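Local coordinates for NYN domain-containing protein (Vibrio parahaemolyticus, PDB 2QIP), which is of unknown function but, as a NYN-domain protein of the PIN clan, may act as a nuclease on RNA, at residues W94-G97 against I98-A102; S122-V125 against E126-Q130; R143-S146 against Q147-D151. One frame throughout, in Å; residues are numbered along the deposited sequence.

The three contacts follow one another along the chain, and each lies on a different helix of the NYN domain, whose core is a parallel six-stranded sheet. Contact 1 lies at the start of helix 95-105, contact 2 spans most of helix 122-132, and contact 3 joins the loop 143-146 to helix 147-152. The centres of contacts 1 and 2 are about 12 Å apart and those of contacts 2 and 3 about 14 Å, and in both pairs side chains touch: Leu124 packs on Ala102, and Val125 on Leu149. Contacts 1 and 3 do not meet, their centres being about 19 Å apart, so contact 2 bridges them. All three also touch the second subunit, so all three helices take part in the dimer interface.

Contact 1: W94-G97 against I98-A102; sequences WDVG and ITLDA
Ile98 folds back over the carbonyl of Trp94 in the first turn of helix 95-105, where Trp94 holds the N-cap position. Its CB and CG1 both lie against Trp94 O, and CD1 goes on to reach Trp94 CB at 3.9 Å. With CG1 opposite the carbonyl carbon and next to the backbone N (chi1 -72°), the longer branch runs back toward the start of the helix. The same oxygen takes the N-H of Ile98 in a nearly straight bond, 2.9 Å from Ile98 N to Trp94 O. The indole itself meets Gly97, whose CA sits at its edge, in the ring plane.

At the next residue, Asp95 O is gripped twice by Thr99. Thr99 N bonds to it at 3.0 Å, and the hydroxyl donates to it as well, Thr99 OG1 to Asp95 O being 2.7 Å. The two donors arrive from opposite faces of the carbonyl plane, and the second bond ties up the buried hydroxyl within the helix. Val96 and Leu100, one turn apart, run alongside each other in the same direction, with Val96 CG1 4.1 Å from Leu100 CD1.

Val96 and Thr99 pack on their counterparts Thr99 and Val96 of the second subunit, so this helix face belongs to the dimer interface. Elsewhere Ile98 and Ala102 rest on Leu15 of strand 10-17, and Trp94 NE1 bonds to Ala55 O at the end of strand 46-55.

Contact 2: S122-V125 against E126-Q130; sequences SLLV and ERIQQ. With EDO (1,2-ethanediol), chain E; EDO (1,2-ethanediol), chain D.
Leu124 and Ile128 meet one turn apart on helix 122-132, the helical crossover of the beta-alpha-beta unit that links strands 111-115 and 135-140. Their side chains pass at a slant, with Leu124 CD1 3.9 Å from Ile128 CD1. Beneath them the backbone is paired in the regular helical way: the carbonyls of Ser122, Leu123, Leu124 and Val125 take the N-H groups of Glu126, Arg127, Ile128 and Gln129. The Arg127 N to Leu123 O bond (3.0 Å) is bent, at 147°.

Leu123 O also has a second donor, a water 2.8 Å away. That water gives its other hydrogen to Glu126 OE1 (2.7 Å) and accepts from Arg127 NE (3.0 Å), lying at the edge of the guanidinium in its plane. It thus joins carboxylate and guanidinium without direct contact between them. The arginine chain, bent at chi2 and chi3 (67° and 56°), carries its NH1 to salt bridges with Glu104 and Asp101 of the second subunit.

On another side of the helix, Val125 and Gln129 run alongside each other, and Gln129 NE2 bonds to Asp154 OD2 and Cys152 O. Ser122 OG is bonded to Gly119 O. Glu126 OE1 has one further donor, the hydroxyl O1 of a 1,2-ethanediol, probably from the crystallisation liquor, at 3.0 Å.

Contact 3: R143-S146 against Q147-D151; sequences RLTS and QTLID
Ser146 caps the helix that Gln147 opens: it is the N-cap residue of helix 147-152, and its hydroxyl oxygen faces the N-H groups of the first turn. Both capping bonds are weak. Thr148 N lies 3.2 Å from Ser146 OG but at a poor angle of 128°, whereas Leu149 N is straighter in its approach to Ser146 OG yet 3.5 Å away. Placing OG opposite the backbone N (chi1 172°) brings the oxygen to these amides. The main chain of Ser146 supplies the firmer link, Ile150 N donating to Ser146 O at 3.1 Å in the carbonyl plane.

Just before the cap, Thr145 turns its methyl to the same helix. Thr145 CG2 touches Ile150 CG1 at 3.6 Å and also meets the end of that chain, CD1, the two side chains crossing at about a right angle. Leu149 CB rests against Ser146 O and Ser146 CB.

Farther out, Thr145 OG1 is hydrogen-bonded to Val141 O, and the backbone of Ser146 to that of Gly117. Leu149 packs on Ser122 and Val125 of helix 122-132, while Thr145 and Ile150 lean on Phe156 of strand 155-158. The second subunit completes the cap: Gln84 of that chain bonds through its main chain to Ser146 OG and Thr148 OG1 and through its side chain to Gln147 N, and Arg86 of the same second subunit bonds to Thr145 O and Gln147 OE1. The other end of the Gln147 amide turns along the helix, where Gln147 NE2 donates a hydrogen bond to Asp151 OD1 at 2.9 Å, arriving from above the carboxylate plane.

Contact 1: W94-G97 against I98-A102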
loop_
_atom_site.group_PDB
_atom_site.type_symbol
_atom_site.label_atom_id
_atom_site.label_comp_id
_atom_site.label_asym_id
_atom_site.label_seq_id
_atom_site.Cartn_x
_atom_site.Cartn_y
_atom_site.Cartn_z
ATOM N N TRP A 94 -0.150 -3.724 -6.974
ATOM C CA TRP A 94 -0.955 -2.509 -6.941
ATOM C C TRP A 94 -1.374 -2.117 -5.514
ATOM O O TRP A 94 -2.247 -1.274 -5.336
ATOM C CB TRP A 94 -2.210 -2.702 -7.797
ATOM C CG TRP A 94 -2.235 -2.009 -9.129
ATOM C CD1 TRP A 94 -2.301 -2.606 -10.370
ATOM C CD2 TRP A 94 -2.269 -0.598 -9.361
ATOM N NE1 TRP A 94 -2.344 -1.648 -11.348
ATOM C CE2 TRP A 94 -2.339 -0.404 -10.762
ATOM C CE3 TRP A 94 -2.243 0.532 -8.520
ATOM C CZ2 TRP A 94 -2.415 0.872 -11.334
ATOM C CZ3 TRP A 94 -2.308 1.795 -9.088
ATOM C CH2 TRP A 94 -2.381 1.959 -10.488
ATOM N N ASP A 95 -0.769 -2.709 -4.490
ATOM C CA ASP A 95 -1.234 -2.433 -3.131
ATOM C C ASP A 95 -1.145 -0.965 -2.735
ATOM O O ASP A 95 -2.048 -0.449 -2.079
ATOM C CB ASP A 95 -0.532 -3.311 -2.091
ATOM C CG ASP A 95 -0.880 -4.796 -2.234
ATOM O OD1 ASP A 95 -1.533 -5.194 -3.226
ATOM O OD2 ASP A 95 -0.491 -5.570 -1.316
ATOM N N VAL A 96 -0.033 -0.308 -3.065
ATOM C CA VAL A 96 0.102 1.105 -2.709
ATOM C C VAL A 96 -1.006 1.928 -3.395
ATOM O O VAL A 96 -1.694 2.718 -2.750
ATOM C CB VAL A 96 1.518 1.690 -3.030
ATOM C CG1 VAL A 96 1.514 3.216 -2.860
ATOM C CG2 VAL A 96 2.584 1.041 -2.111
ATOM N N GLY A 97 -1.208 1.727 -4.698
ATOM C CA GLY A 97 -2.167 2.573 -5.397
ATOM C C GLY A 97 -3.619 2.304 -5.010
ATOM O O GLY A 97 -4.430 3.231 -4.914
ATOM N N ILE A 98 -3.952 1.039 -4.759
ATOM C CA ILE A 98 -5.291 0.684 -4.276
ATOM C C ILE A 98 -5.540 1.285 -2.886
ATOM O O ILE A 98 -6.628 1.834 -2.625
ATOM C CB ILE A 98 -5.485 -0.862 -4.302
ATOM C CG1 ILE A 98 -5.619 -1.325 -5.766
ATOM C CG2 ILE A 98 -6.736 -1.294 -3.496
ATOM C CD1 ILE A 98 -5.611 -2.862 -5.953
ATOM N N THR A 99 -4.524 1.227 -2.017
ATOM C CA THR A 99 -4.631 1.815 -0.695
ATOM C C THR A 99 -4.890 3.316 -0.794
ATOM O O THR A 99 -5.792 3.841 -0.124
ATOM C CB THR A 99 -3.392 1.504 0.150
ATOM O OG1 THR A 99 -3.289 0.083 0.285
ATOM C CG2 THR A 99 -3.465 2.118 1.545
ATOM N N LEU A 100 -4.103 4.011 -1.623
ATOM C CA LEU A 100 -4.291 5.464 -1.787
ATOM C C LEU A 100 -5.719 5.799 -2.241
ATOM O O LEU A 100 -6.371 6.693 -1.693
ATOM C CB LEU A 100 -3.307 6.003 -2.818
ATOM C CG LEU A 100 -1.855 6.057 -2.375
ATOM C CD1 LEU A 100 -1.007 6.383 -3.597
ATOM C CD2 LEU A 100 -1.637 7.071 -1.267
ATOM N N ASP A 101 -6.186 5.097 -3.266
ATOM C CA ASP A 101 -7.483 5.417 -3.861
ATOM C C ASP A 101 -8.654 5.024 -2.957
ATOM O O ASP A 101 -9.673 5.737 -2.928
ATOM C CB ASP A 101 -7.619 4.738 -5.236
ATOM C CG ASP A 101 -6.803 5.419 -6.323
ATOM O OD1 ASP A 101 -6.240 6.525 -6.092
ATOM O OD2 ASP A 101 -6.762 4.832 -7.438
ATOM N N ALA A 102 -8.531 3.900 -2.249
ATOM C CA ALA A 102 -9.625 3.438 -1.408
ATOM C C ALA A 102 -9.845 4.428 -0.264
ATOM O O ALA A 102 -10.981 4.761 0.061
ATOM C CB ALA A 102 -9.331 2.058 -0.865
#

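Contact 2: S122-V125 against E126-Q130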
loop_
_atom_site.group_PDB
_atom_site.type_symbol
_atom_site.label_atom_id
_atom_site.label_comp_id
_atom_site.label_asym_id
_atom_site.label_seq_id
_atom_site.Cartn_x
_atom_site.Cartn_y
_atom_site.Cartn_z
ATOM N N SER A 122 -6.068 -6.040 4.837
ATOM C CA SER A 122 -6.757 -5.984 6.131
ATOM C C SER A 122 -6.536 -4.636 6.808
ATOM O O SER A 122 -7.465 -4.099 7.433
ATOM C CB SER A 122 -6.265 -7.094 7.066
ATOM O OG SER A 122 -6.523 -8.338 6.458
ATOM N N LEU A 123 -5.315 -4.097 6.705
ATOM C CA LEU A 123 -5.050 -2.817 7.353
ATOM C C LEU A 123 -5.857 -1.691 6.720
ATOM O O LEU A 123 -6.267 -0.731 7.403
ATOM C CB LEU A 123 -3.569 -2.459 7.338
ATOM C CG LEU A 123 -2.702 -3.117 8.427
ATOM C CD1 LEU A 123 -2.587 -4.623 8.235
ATOM C CD2 LEU A 123 -1.323 -2.482 8.454
ATOM N N LEU A 124 -6.087 -1.813 5.418
ATOM C CA LEU A 124 -6.874 -0.814 4.690
ATOM C C LEU A 124 -8.346 -0.894 5.084
ATOM O O LEU A 124 -8.992 0.141 5.329
ATOM C CB LEU A 124 -6.701 -1.011 3.181
ATOM C CG LEU A 124 -7.695 -0.272 2.277
ATOM C CD1 LEU A 124 -7.595 1.254 2.433
ATOM C CD2 LEU A 124 -7.479 -0.727 0.826
ATOM N N VAL A 125 -8.877 -2.119 5.172
ATOM C CA VAL A 125 -10.261 -2.298 5.597
ATOM C C VAL A 125 -10.454 -1.675 6.989
ATOM O O VAL A 125 -11.394 -0.892 7.214
ATOM C CB VAL A 125 -10.626 -3.797 5.590
ATOM C CG1 VAL A 125 -11.958 -4.044 6.291
ATOM C CG2 VAL A 125 -10.603 -4.335 4.136
ATOM N N GLU A 126 -9.561 -2.017 7.914
ATOM C CA GLU A 126 -9.631 -1.486 9.278
ATOM C C GLU A 126 -9.606 0.044 9.259
ATOM O O GLU A 126 -10.358 0.684 9.984
ATOM C CB GLU A 126 -8.478 -2.033 10.121
ATOM C CG GLU A 126 -8.340 -1.435 11.511
ATOM C CD GLU A 126 -7.105 -1.960 12.222
ATOM O OE1 GLU A 126 -5.972 -1.639 11.789
ATOM O OE2 GLU A 126 -7.283 -2.716 13.190
ATOM N N ARG A 127 -8.736 0.642 8.450
ATOM C CA ARG A 127 -8.589 2.104 8.464
ATOM C C ARG A 127 -9.839 2.784 7.900
ATOM O O ARG A 127 -10.244 3.846 8.380
ATOM C CB ARG A 127 -7.351 2.533 7.684
ATOM C CG ARG A 127 -6.849 3.923 8.067
ATOM C CD ARG A 127 -6.290 4.000 9.491
ATOM N NE ARG A 127 -5.217 3.034 9.736
ATOM C CZ ARG A 127 -3.909 3.310 9.666
ATOM N NH1 ARG A 127 -3.489 4.518 9.346
ATOM N NH2 ARG A 127 -3.008 2.349 9.860
ATOM N N ILE A 128 -10.444 2.197 6.867
ATOM C CA ILE A 128 -11.703 2.743 6.344
ATOM C C ILE A 128 -12.789 2.723 7.433
ATOM O O ILE A 128 -13.533 3.699 7.623
ATOM C CB ILE A 128 -12.175 1.927 5.132
ATOM C CG1 ILE A 128 -11.256 2.185 3.938
ATOM C CG2 ILE A 128 -13.629 2.289 4.776
ATOM C CD1 ILE A 128 -11.430 1.169 2.790
ATOM N N GLN A 129 -12.870 1.612 8.159
ATOM C CA GLN A 129 -13.884 1.490 9.199
ATOM C C GLN A 129 -13.621 2.466 10.348
ATOM O O GLN A 129 -14.558 3.090 10.848
ATOM C CB GLN A 129 -13.946 0.049 9.717
ATOM C CG GLN A 129 -14.417 -0.932 8.647
ATOM C CD GLN A 129 -14.115 -2.373 8.974
ATOM O OE1 GLN A 129 -13.201 -2.668 9.747
ATOM N NE2 GLN A 129 -14.889 -3.293 8.376
ATOM N N GLN A 130 -12.354 2.609 10.765
ATOM C CA GLN A 130 -12.011 3.495 11.912
ATOM C C GLN A 130 -12.216 4.964 11.576
ATOM O O GLN A 130 -12.858 5.730 12.319
ATOM C CB GLN A 130 -10.564 3.285 12.329
ATOM C CG GLN A 130 -10.271 1.943 12.958
ATOM C CD GLN A 130 -8.778 1.738 13.160
ATOM O OE1 GLN A 130 -7.941 2.257 12.397
ATOM N NE2 GLN A 130 -8.430 0.970 14.190
HETATM C C1 EDO E . -5.812 -5.246 10.625
HETATM O O1 EDO E . -4.950 -4.446 11.448
HETATM C C2 EDO E . -5.412 -6.697 10.839
HETATM O O2 EDO E . -5.685 -7.032 12.206
HETATM C C1 EDO D . -5.925 6.574 11.892
HETATM O O1 EDO D . -4.590 6.233 12.270
HETATM C C2 EDO D . -6.928 6.364 13.010
HETATM O O2 EDO D . -7.705 5.200 12.707
HETATM O O HOH W 1 -5.245 0.060 9.886
#

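Contact 3: R143-S146 against Q147-D151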
loop_
_atom_site.group_PDB
_atom_site.type_symbol
_atom_site.label_atom_id
_atom_site.label_comp_id
_atom_site.label_asym_id
_atom_site.label_seq_id
_atom_site.Cartn_x
_atom_site.Cartn_y
_atom_site.Cartn_z
ATOM N N ARG A 143 -10.433 -20.143 -1.016
ATOM C CA ARG A 143 -9.292 -20.995 -0.661
ATOM C C ARG A 143 -7.943 -20.255 -0.774
ATOM O O ARG A 143 -6.902 -20.765 -0.366
ATOM C CB ARG A 143 -9.333 -22.334 -1.435
ATOM C CG ARG A 143 -9.016 -22.232 -2.915
ATOM C CD ARG A 143 -9.228 -23.567 -3.678
ATOM N NE ARG A 143 -10.593 -23.738 -4.193
ATOM C CZ ARG A 143 -11.522 -24.522 -3.642
ATOM N NH1 ARG A 143 -12.731 -24.621 -4.192
ATOM N NH2 ARG A 143 -11.250 -25.216 -2.540
ATOM N N LEU A 144 -7.972 -19.022 -1.279
ATOM C CA LEU A 144 -6.753 -18.231 -1.468
ATOM C C LEU A 144 -6.849 -16.844 -0.851
ATOM O O LEU A 144 -5.954 -16.024 -1.048
ATOM C CB LEU A 144 -6.394 -18.144 -2.960
ATOM C CG LEU A 144 -6.017 -19.505 -3.588
ATOM C CD1 LEU A 144 -5.929 -19.412 -5.107
ATOM C CD2 LEU A 144 -4.711 -20.046 -2.999
ATOM N N THR A 145 -7.919 -16.614 -0.096
ATOM C CA THR A 145 -8.147 -15.332 0.579
ATOM C C THR A 145 -7.768 -15.421 2.046
ATOM O O THR A 145 -8.117 -16.384 2.744
ATOM C CB THR A 145 -9.616 -14.896 0.463
ATOM O OG1 THR A 145 -9.911 -14.658 -0.916
ATOM C CG2 THR A 145 -9.900 -13.607 1.232
ATOM N N SER A 146 -7.052 -14.406 2.516
ATOM C CA SER A 146 -6.659 -14.350 3.914
ATOM C C SER A 146 -7.846 -14.371 4.847
ATOM O O SER A 146 -8.756 -13.556 4.674
ATOM C CB SER A 146 -5.921 -13.044 4.132
ATOM O OG SER A 146 -5.673 -12.829 5.500
ATOM N N GLN A 147 -7.818 -15.221 5.877
ATOM C CA GLN A 147 -8.910 -15.249 6.855
ATOM C C GLN A 147 -9.006 -13.924 7.623
ATOM O O GLN A 147 -10.100 -13.503 8.037
ATOM C CB GLN A 147 -8.794 -16.439 7.841
ATOM C CG GLN A 147 -10.049 -16.638 8.670
ATOM C CD GLN A 147 -11.270 -16.980 7.817
ATOM O OE1 GLN A 147 -11.186 -17.792 6.890
ATOM N NE2 GLN A 147 -12.405 -16.359 8.124
ATOM N N THR A 148 -7.863 -13.261 7.800
ATOM C CA THR A 148 -7.848 -11.985 8.517
ATOM C C THR A 148 -8.629 -10.944 7.729
ATOM O O THR A 148 -9.382 -10.172 8.308
ATOM C CB THR A 148 -6.395 -11.533 8.724
ATOM O OG1 THR A 148 -5.675 -12.586 9.403
ATOM C CG2 THR A 148 -6.301 -10.248 9.512
ATOM N N LEU A 149 -8.453 -10.943 6.407
ATOM C CA LEU A 149 -9.200 -10.027 5.549
ATOM C C LEU A 149 -10.698 -10.329 5.574
ATOM O O LEU A 149 -11.517 -9.407 5.693
ATOM C CB LEU A 149 -8.665 -10.111 4.111
ATOM C CG LEU A 149 -9.328 -9.205 3.061
ATOM C CD1 LEU A 149 -9.139 -7.760 3.430
ATOM C CD2 LEU A 149 -8.744 -9.452 1.680
ATOM N N ILE A 150 -11.057 -11.614 5.504
ATOM C CA ILE A 150 -12.468 -12.024 5.570
ATOM C C ILE A 150 -13.095 -11.549 6.879
ATOM O O ILE A 150 -14.190 -10.986 6.881
ATOM C CB ILE A 150 -12.599 -13.570 5.430
ATOM C CG1 ILE A 150 -12.216 -13.999 4.007
ATOM C CG2 ILE A 150 -14.028 -14.036 5.749
ATOM C CD1 ILE A 150 -12.096 -15.503 3.827
ATOM N N ASP A 151 -12.371 -11.716 7.983
ATOM C CA ASP A 151 -12.913 -11.371 9.302
ATOM C C ASP A 151 -12.992 -9.858 9.514
ATOM O O ASP A 151 -13.861 -9.381 10.237
ATOM C CB ASP A 151 -12.046 -12.006 10.388
ATOM C CG ASP A 151 -12.207 -13.534 10.446
ATOM O OD1 ASP A 151 -13.143 -14.076 9.815
ATOM O OD2 ASP A 151 -11.392 -14.187 11.117
#